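Local coordinates for conserved exported protein (Bacteroides fragilis, PDB 3CLW) that is of unknown function but may hydrolyse O-glycosidic bonds in carbohydrates, at residues D47-R52 with M63-W68; D206-V211 with L265-L270. All coordinates share one frame; numbering follows the deposited sequence.

Contact 1. Residues D47-R52 with M63-W68; sequences DLLFKR and MALTNW
Phe50 and Trp68 meet in a T-shaped stack: the Phe50 ring stands at 89° to the indole and pushes its CZ corner onto one face of it, 3.5 Å from Trp68 CD2. Ring centroids, Phe50 to the six-membered ring of Trp68, lie 5.1 Å apart. The indole gets there with CG anti to the backbone N (chi1 -177°), while one face of the Phe50 ring is covered by Leu49 CB. Leu49 reaches the same indole with one methyl, CD1, 3.8 Å from Trp68 CH2. The last turn of helix 39-50 turns its carbonyls to the returning chain: Met63 N donates to Leu48 O, and Leu65 N donates to Leu49 O at 2.7 Å. Ala64, in a left-handed backbone conformation, puts its methyl 3.5 Å from Arg52 CG; the guanidinium of Arg52 looks elsewhere, with NE bonded to Phe401 O. Two waters fill in the polar links. One accepts from Ala64 N at 2.9 Å and lies within bonding distance of the Asp47 and Lys51 carbonyls; the other donates to both Phe50 O and Leu65 O. The carbonyls of Leu48, Leu49 and Phe50, at the C-terminal end of the helix, are thus met by two loop amides and a water rather than by a further helical turn, beside an apolar aromatic cluster.

Contact 2. Residues D206-V211 with L265-L270; sequences DLYRMV and LKFKNL
Helix 204-221 passes a loop that ends in a type I beta turn, Phe267 to Leu270, and the backbones stay apart, the nearest CA atoms, those of Val211 and Leu270, being 7.3 Å from each other. Side chains bridge the gap. Phe267 directs its edge at the face of Tyr208 in an offset edge-to-face pair, planes at 67°, with Phe267 CE2 3.7 Å from Tyr208 CE1. Tyr208 extends from the helix with CG anti to the backbone N (chi1 176°), which carries its hydroxyl out to the loop. There Lys266 NZ, lying in the plane of the tyrosine ring at its edge, donates to Tyr208 OH at 2.7 Å. A chi1 of 62° puts Lys266 CG over one face of the Phe267 ring, toward its rim, and the chain then runs extended to the hydroxyl. On the more buried side, Val211 CG1 touches both Phe267 CD2, at 3.7 Å, and Leu270 CD1, at 4.0 Å, a small apolar patch beside the Lys266-Tyr208 bond. One turn further along the helix, Asp215 accepts from Asn269 N, while Leu270 also packs on Phe256 of helix 251-256. The loop is thereby laid along helix 204-221 just where it leads into strand 270-276, which runs parallel to strand 226-232.

In the fold
From the N terminus the chain passes through strand 6-25 and helix 39-50, and contact 1 closes the short loop that follows, delivering the chain to strand 68-71. Contact 2 comes later, in series and neither nested in nor crossed by the first: it closes a longer excursion from helix 204-221 through strand 226-232 and helix 251-256 to the start of strand 270-276. Each thus ties a helix to the approach of a parallel strand in the TIM-barrel domain expected of this family. Strands 125-128, 178-182 and 226-232 lie between 68-71 and 270-276 in the parallel pairing. The contact centres are 30 Å apart, and their nearest atoms about 14 Å.

Contact 1. Residues D47-R52 with M63-W68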
ATOM      1  N   ASP A  47      -4.009  16.929   4.624  1.00 33.45           N
ATOM      2  CA  ASP A  47      -5.101  16.618   5.520  1.00 34.01           C
ATOM      3  C   ASP A  47      -5.879  15.350   5.084  1.00 33.42           C
ATOM      4  O   ASP A  47      -6.149  14.499   5.918  1.00 32.69           O
ATOM      5  CB  ASP A  47      -6.076  17.807   5.703  1.00 34.29           C
ATOM      6  CG  ASP A  47      -5.443  19.022   6.417  1.00 36.61           C
ATOM      7  OD1 ASP A  47      -4.375  18.920   7.097  1.00 38.56           O
ATOM      8  OD2 ASP A  47      -6.047  20.110   6.287  1.00 36.27           O
ATOM      9  N   LEU A  48      -6.252  15.245   3.805  1.00 33.22           N
ATOM     10  CA  LEU A  48      -7.002  14.060   3.293  1.00 33.80           C
ATOM     11  C   LEU A  48      -6.232  12.754   3.506  1.00 33.14           C
ATOM     12  O   LEU A  48      -6.831  11.706   3.701  1.00 32.84           O
ATOM     13  CB  LEU A  48      -7.367  14.205   1.800  1.00 34.08           C
ATOM     14  CG  LEU A  48      -8.450  15.272   1.446  1.00 35.51           C
ATOM     15  CD1 LEU A  48      -8.330  15.751  -0.005  1.00 34.83           C
ATOM     16  CD2 LEU A  48      -9.855  14.783   1.748  1.00 31.52           C
ATOM     17  N   LEU A  49      -4.902  12.856   3.522  1.00 32.45           N
ATOM     18  CA  LEU A  49      -4.022  11.677   3.593  1.00 31.73           C
ATOM     19  C   LEU A  49      -3.744  11.237   5.027  1.00 31.72           C
ATOM     20  O   LEU A  49      -3.815  10.059   5.318  1.00 31.21           O
ATOM     21  CB  LEU A  49      -2.707  11.983   2.886  1.00 30.55           C
ATOM     22  CG  LEU A  49      -2.735  12.217   1.382  1.00 30.86           C
ATOM     23  CD1 LEU A  49      -1.345  12.452   0.784  1.00 29.65           C
ATOM     24  CD2 LEU A  49      -3.358  11.045   0.715  1.00 32.30           C
ATOM     25  N   PHE A  50      -3.469  12.202   5.916  1.00 31.71           N
ATOM     26  CA  PHE A  50      -2.791  11.933   7.190  1.00 32.95           C
ATOM     27  C   PHE A  50      -3.536  12.313   8.464  1.00 33.69           C
ATOM     28  O   PHE A  50      -3.263  11.731   9.516  1.00 34.25           O
ATOM     29  CB  PHE A  50      -1.428  12.635   7.220  1.00 31.38           C
ATOM     30  CG  PHE A  50      -0.563  12.301   6.057  1.00 32.91           C
ATOM     31  CD1 PHE A  50      -0.255  10.952   5.759  1.00 31.90           C
ATOM     32  CD2 PHE A  50      -0.053  13.317   5.244  1.00 32.65           C
ATOM     33  CE1 PHE A  50       0.536  10.629   4.663  1.00 31.64           C
ATOM     34  CE2 PHE A  50       0.760  13.012   4.146  1.00 35.94           C
ATOM     35  CZ  PHE A  50       1.058  11.653   3.856  1.00 32.78           C
ATOM     36  N   LYS A  51      -4.443  13.286   8.374  1.00 33.82           N
ATOM     37  CA  LYS A  51      -4.942  13.949   9.573  1.00 35.09           C
ATOM     38  C   LYS A  51      -6.097  13.154  10.163  1.00 35.03           C
ATOM     39  O   LYS A  51      -7.112  12.960   9.522  1.00 35.36           O
ATOM     40  CB  LYS A  51      -5.349  15.405   9.263  1.00 35.44           C
ATOM     41  CG  LYS A  51      -5.631  16.261  10.493  1.00 37.28           C
ATOM     42  CD  LYS A  51      -5.873  17.696  10.086  1.00 38.19           C
ATOM     43  CE  LYS A  51      -6.064  18.618  11.274  1.00 42.59           C
ATOM     44  NZ  LYS A  51      -6.250  20.029  10.789  1.00 43.48           N
ATOM     45  N   ARG A  52      -5.910  12.650  11.373  1.00 34.94           N
ATOM     46  CA  ARG A  52      -6.947  11.842  12.004  1.00 35.41           C
ATOM     47  C   ARG A  52      -7.853  12.738  12.883  1.00 36.20           C
ATOM     48  O   ARG A  52      -7.693  12.802  14.097  1.00 35.89           O
ATOM     49  CB  ARG A  52      -6.320  10.678  12.806  1.00 34.59           C
ATOM     50  CG  ARG A  52      -7.177   9.406  12.879  1.00 33.30           C
ATOM     51  CD  ARG A  52      -8.263   9.515  13.915  1.00 34.66           C
ATOM     52  NE  ARG A  52      -9.150   8.355  13.899  1.00 36.03           N
ATOM     53  CZ  ARG A  52     -10.135   8.162  14.770  1.00 35.49           C
ATOM     54  NH1 ARG A  52     -10.371   9.061  15.709  1.00 35.70           N
ATOM     55  NH2 ARG A  52     -10.923   7.109  14.657  1.00 34.60           N
ATOM     56  N   MET A  63      -8.385   9.750   5.004  1.00 31.59           N
ATOM     57  CA  MET A  63      -7.943   8.375   5.254  1.00 29.83           C
ATOM     58  C   MET A  63      -7.209   8.208   6.591  1.00 30.63           C
ATOM     59  O   MET A  63      -7.246   7.134   7.162  1.00 31.37           O
ATOM     60  CB  MET A  63      -7.056   7.890   4.112  1.00 30.00           C
ATOM     61  CG  MET A  63      -7.802   7.272   2.896  1.00 30.82           C
ATOM     62  SD  MET A  63      -6.763   7.009   1.439  1.00 22.96           S
ATOM     63  CE  MET A  63      -7.865   6.137   0.510  1.00 33.01           C
ATOM     64  N   ALA A  64      -6.549   9.272   7.062  1.00 30.48           N
ATOM     65  CA  ALA A  64      -5.619   9.224   8.183  1.00 31.26           C
ATOM     66  C   ALA A  64      -4.691   7.990   8.072  1.00 31.76           C
ATOM     67  O   ALA A  64      -4.635   7.162   8.972  1.00 31.44           O
ATOM     68  CB  ALA A  64      -6.354   9.233   9.532  1.00 30.71           C
ATOM     69  N   LEU A  65      -3.991   7.891   6.943  1.00 31.46           N
ATOM     70  CA  LEU A  65      -2.989   6.869   6.733  1.00 30.72           C
ATOM     71  C   LEU A  65      -1.935   6.858   7.828  1.00 30.85           C
ATOM     72  O   LEU A  65      -1.613   7.894   8.433  1.00 30.30           O
ATOM     73  CB  LEU A  65      -2.312   7.051   5.382  1.00 31.11           C
ATOM     74  CG  LEU A  65      -3.215   6.942   4.159  1.00 30.46           C
ATOM     75  CD1 LEU A  65      -2.421   7.399   3.005  1.00 30.40           C
ATOM     76  CD2 LEU A  65      -3.753   5.503   3.955  1.00 31.54           C
ATOM     77  N   THR A  66      -1.380   5.666   8.057  1.00 30.43           N
ATOM     78  CA  THR A  66      -0.511   5.464   9.185  1.00 30.71           C
ATOM     79  C   THR A  66       0.867   4.947   8.803  1.00 31.08           C
ATOM     80  O   THR A  66       1.659   4.594   9.680  1.00 32.35           O
ATOM     81  CB  THR A  66      -1.193   4.544  10.242  1.00 30.41           C
ATOM     82  OG1 THR A  66      -1.824   3.460   9.577  1.00 29.92           O
ATOM     83  CG2 THR A  66      -2.246   5.319  11.022  1.00 27.98           C
ATOM     84  N   ASN A  67       1.133   4.872   7.504  1.00 31.18           N
ATOM     85  CA  ASN A  67       2.478   4.735   6.947  1.00 30.61           C
ATOM     86  C   ASN A  67       2.471   5.601   5.686  1.00 30.78           C
ATOM     87  O   ASN A  67       1.380   5.943   5.177  1.00 31.22           O
ATOM     88  CB  ASN A  67       2.806   3.271   6.614  1.00 30.01           C
ATOM     89  CG  ASN A  67       4.185   3.097   5.938  1.00 31.33           C
ATOM     90  OD1 ASN A  67       5.238   3.270   6.557  1.00 34.55           O
ATOM     91  ND2 ASN A  67       4.171   2.737   4.677  1.00 29.29           N
ATOM     92  N   TRP A  68       3.652   5.990   5.209  1.00 30.07           N
ATOM     93  CA  TRP A  68       3.783   6.754   3.939  1.00 30.30           C
ATOM     94  C   TRP A  68       4.983   6.203   3.187  1.00 30.03           C
ATOM     95  O   TRP A  68       6.064   6.063   3.777  1.00 29.41           O
ATOM     96  CB  TRP A  68       3.972   8.252   4.209  1.00 28.90           C
ATOM     97  CG  TRP A  68       4.058   9.188   2.978  1.00 29.07           C
ATOM     98  CD1 TRP A  68       5.094  10.043   2.656  1.00 27.66           C
ATOM     99  CD2 TRP A  68       3.051   9.392   1.983  1.00 28.48           C
ATOM    100  NE1 TRP A  68       4.793  10.764   1.529  1.00 29.47           N
ATOM    101  CE2 TRP A  68       3.539  10.389   1.090  1.00 30.61           C
ATOM    102  CE3 TRP A  68       1.784   8.824   1.746  1.00 29.32           C
ATOM    103  CZ2 TRP A  68       2.809  10.808  -0.046  1.00 28.38           C
ATOM    104  CZ3 TRP A  68       1.047   9.251   0.620  1.00 29.17           C
ATOM    105  CH2 TRP A  68       1.571  10.236  -0.262  1.00 27.97           C
TER
HETATM  106  O   HOH W   1      -7.151  12.086   7.110  1.00 31.87           O
HETATM  107  O   HOH W   2      -2.667   9.271  10.502  1.00 33.47           O

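Contact 2. Residues D206-V211 with L265-L270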
ATOM      1  N   ASP A 206      19.632 -12.243  -6.492  1.00 35.36           N
ATOM      2  CA  ASP A 206      19.783 -10.789  -6.386  1.00 36.15           C
ATOM      3  C   ASP A 206      19.141 -10.270  -5.091  1.00 36.17           C
ATOM      4  O   ASP A 206      19.759  -9.546  -4.327  1.00 35.81           O
ATOM      5  CB  ASP A 206      19.171 -10.109  -7.611  1.00 36.59           C
ATOM      6  CG  ASP A 206      19.841 -10.539  -8.926  1.00 38.40           C
ATOM      7  OD1 ASP A 206      21.062 -10.844  -8.931  1.00 40.83           O
ATOM      8  OD2 ASP A 206      19.144 -10.574  -9.964  1.00 39.38           O
ATOM      9  N   LEU A 207      17.914 -10.704  -4.845  1.00 35.85           N
ATOM     10  CA  LEU A 207      17.159 -10.275  -3.694  1.00 35.79           C
ATOM     11  C   LEU A 207      17.863 -10.654  -2.402  1.00 36.30           C
ATOM     12  O   LEU A 207      17.934  -9.849  -1.458  1.00 35.39           O
ATOM     13  CB  LEU A 207      15.744 -10.877  -3.741  1.00 35.09           C
ATOM     14  CG  LEU A 207      14.847 -10.305  -4.847  1.00 36.02           C
ATOM     15  CD1 LEU A 207      13.521 -11.049  -4.914  1.00 36.30           C
ATOM     16  CD2 LEU A 207      14.610  -8.795  -4.685  1.00 35.18           C
ATOM     17  N   TYR A 208      18.380 -11.889  -2.366  1.00 36.23           N
ATOM     18  CA  TYR A 208      19.083 -12.403  -1.201  1.00 35.62           C
ATOM     19  C   TYR A 208      20.314 -11.553  -0.896  1.00 34.80           C
ATOM     20  O   TYR A 208      20.568 -11.213   0.264  1.00 34.58           O
ATOM     21  CB  TYR A 208      19.427 -13.910  -1.384  1.00 36.87           C
ATOM     22  CG  TYR A 208      20.251 -14.492  -0.259  1.00 36.92           C
ATOM     23  CD1 TYR A 208      19.668 -15.241   0.741  1.00 36.88           C
ATOM     24  CD2 TYR A 208      21.634 -14.256  -0.193  1.00 40.40           C
ATOM     25  CE1 TYR A 208      20.441 -15.772   1.786  1.00 39.67           C
ATOM     26  CE2 TYR A 208      22.422 -14.770   0.844  1.00 38.57           C
ATOM     27  CZ  TYR A 208      21.824 -15.524   1.822  1.00 39.55           C
ATOM     28  OH  TYR A 208      22.611 -16.035   2.839  1.00 39.87           O
ATOM     29  N   ARG A 209      21.061 -11.192  -1.926  1.00 34.93           N
ATOM     30  CA  ARG A 209      22.236 -10.352  -1.738  1.00 37.22           C
ATOM     31  C   ARG A 209      21.877  -8.977  -1.212  1.00 36.54           C
ATOM     32  O   ARG A 209      22.558  -8.476  -0.330  1.00 37.70           O
ATOM     33  CB  ARG A 209      23.074 -10.198  -3.020  1.00 37.12           C
ATOM     34  CG  ARG A 209      23.955 -11.371  -3.352  1.00 40.27           C
ATOM     35  CD  ARG A 209      25.009 -11.007  -4.410  1.00 40.34           C
ATOM     36  NE  ARG A 209      26.152 -10.239  -3.877  1.00 43.47           N
ATOM     37  CZ  ARG A 209      27.070  -9.639  -4.644  1.00 43.75           C
ATOM     38  NH1 ARG A 209      26.993  -9.682  -5.975  1.00 42.47           N
ATOM     39  NH2 ARG A 209      28.072  -8.994  -4.085  1.00 44.51           N
ATOM     40  N   MET A 210      20.816  -8.366  -1.757  1.00 36.13           N
ATOM     41  CA  MET A 210      20.387  -7.073  -1.294  1.00 34.64           C
ATOM     42  C   MET A 210      20.009  -7.167   0.182  1.00 34.78           C
ATOM     43  O   MET A 210      20.413  -6.337   0.986  1.00 34.42           O
ATOM     44  CB  MET A 210      19.264  -6.504  -2.174  1.00 34.99           C
ATOM     45  CG  MET A 210      19.770  -5.740  -3.468  1.00 34.42           C
ATOM     46  SD  MET A 210      21.201  -4.631  -3.218  1.00 30.30           S
ATOM     47  CE  MET A 210      20.523  -3.615  -1.876  1.00 31.60           C
ATOM     48  N   VAL A 211      19.284  -8.213   0.560  1.00 35.21           N
ATOM     49  CA  VAL A 211      18.959  -8.394   1.974  1.00 35.46           C
ATOM     50  C   VAL A 211      20.233  -8.525   2.825  1.00 35.35           C
ATOM     51  O   VAL A 211      20.386  -7.857   3.832  1.00 35.03           O
ATOM     52  CB  VAL A 211      18.000  -9.575   2.210  1.00 35.39           C
ATOM     53  CG1 VAL A 211      17.796  -9.801   3.704  1.00 35.22           C
ATOM     54  CG2 VAL A 211      16.668  -9.297   1.543  1.00 36.46           C
ATOM     55  N   LEU A 265      15.451 -15.590   6.491  1.00 39.69           N
ATOM     56  CA  LEU A 265      14.892 -15.567   7.848  1.00 39.50           C
ATOM     57  C   LEU A 265      15.949 -15.291   8.915  1.00 39.63           C
ATOM     58  O   LEU A 265      15.661 -14.662   9.922  1.00 39.35           O
ATOM     59  CB  LEU A 265      14.141 -16.883   8.154  1.00 40.03           C
ATOM     60  CG  LEU A 265      12.824 -17.211   7.406  1.00 40.08           C
ATOM     61  CD1 LEU A 265      12.253 -18.547   7.909  1.00 38.71           C
ATOM     62  CD2 LEU A 265      11.745 -16.085   7.498  1.00 39.18           C
ATOM     63  N   LYS A 266      17.176 -15.722   8.647  1.00 39.71           N
ATOM     64  CA  LYS A 266      18.322 -15.567   9.539  1.00 40.34           C
ATOM     65  C   LYS A 266      18.813 -14.133   9.731  1.00 39.80           C
ATOM     66  O   LYS A 266      19.507 -13.837  10.709  1.00 39.77           O
ATOM     67  CB  LYS A 266      19.488 -16.397   9.002  1.00 41.09           C
ATOM     68  CG  LYS A 266      19.980 -15.968   7.597  1.00 42.72           C
ATOM     69  CD  LYS A 266      20.876 -17.056   6.984  1.00 42.07           C
ATOM     70  CE  LYS A 266      21.447 -16.617   5.637  1.00 44.41           C
ATOM     71  NZ  LYS A 266      22.254 -17.673   4.921  1.00 44.56           N
ATOM     72  N   PHE A 267      18.520 -13.254   8.774  1.00 39.27           N
ATOM     73  CA  PHE A 267      19.030 -11.897   8.834  1.00 37.91           C
ATOM     74  C   PHE A 267      18.317 -11.102   9.916  1.00 37.97           C
ATOM     75  O   PHE A 267      17.099 -10.993   9.919  1.00 37.76           O
ATOM     76  CB  PHE A 267      18.961 -11.239   7.471  1.00 37.41           C
ATOM     77  CG  PHE A 267      19.907 -11.853   6.462  1.00 37.22           C
ATOM     78  CD1 PHE A 267      21.294 -11.694   6.590  1.00 36.81           C
ATOM     79  CD2 PHE A 267      19.425 -12.620   5.418  1.00 34.57           C
ATOM     80  CE1 PHE A 267      22.175 -12.277   5.663  1.00 33.63           C
ATOM     81  CE2 PHE A 267      20.305 -13.190   4.486  1.00 33.88           C
ATOM     82  CZ  PHE A 267      21.672 -13.010   4.613  1.00 33.74           C
ATOM     83  N   LYS A 268      19.113 -10.626  10.863  1.00 37.97           N
ATOM     84  CA  LYS A 268      18.686  -9.840  12.034  1.00 39.32           C
ATOM     85  C   LYS A 268      17.796  -8.636  11.657  1.00 38.11           C
ATOM     86  O   LYS A 268      16.831  -8.325  12.346  1.00 37.12           O
ATOM     87  CB  LYS A 268      19.963  -9.346  12.732  1.00 39.88           C
ATOM     88  CG  LYS A 268      19.809  -8.537  14.005  1.00 43.79           C
ATOM     89  CD  LYS A 268      21.100  -7.737  14.301  1.00 42.41           C
ATOM     90  CE  LYS A 268      20.957  -6.859  15.588  1.00 46.29           C
ATOM     91  NZ  LYS A 268      21.945  -5.673  15.698  1.00 47.63           N
ATOM     92  N   ASN A 269      18.132  -7.956  10.565  1.00 37.39           N
ATOM     93  CA  ASN A 269      17.466  -6.683  10.247  1.00 36.55           C
ATOM     94  C   ASN A 269      16.366  -6.819   9.209  1.00 36.48           C
ATOM     95  O   ASN A 269      15.839  -5.812   8.718  1.00 35.91           O
ATOM     96  CB  ASN A 269      18.486  -5.611   9.851  1.00 35.74           C
ATOM     97  CG  ASN A 269      19.430  -5.292  10.968  1.00 34.95           C
ATOM     98  OD1 ASN A 269      18.991  -4.978  12.073  1.00 32.51           O
ATOM     99  ND2 ASN A 269      20.733  -5.358  10.697  1.00 31.83           N
ATOM    100  N   LEU A 270      16.030  -8.071   8.887  1.00 36.46           N
ATOM    101  CA  LEU A 270      14.895  -8.366   8.022  1.00 36.20           C
ATOM    102  C   LEU A 270      13.617  -8.028   8.761  1.00 36.52           C
ATOM    103  O   LEU A 270      13.445  -8.421   9.920  1.00 37.10           O
ATOM    104  CB  LEU A 270      14.853  -9.843   7.649  1.00 35.80           C
ATOM    105  CG  LEU A 270      13.740 -10.271   6.659  1.00 35.90           C
ATOM    106  CD1 LEU A 270      14.071  -9.949   5.196  1.00 31.36           C
ATOM    107  CD2 LEU A 270      13.387 -11.783   6.839  1.00 35.73           C
TER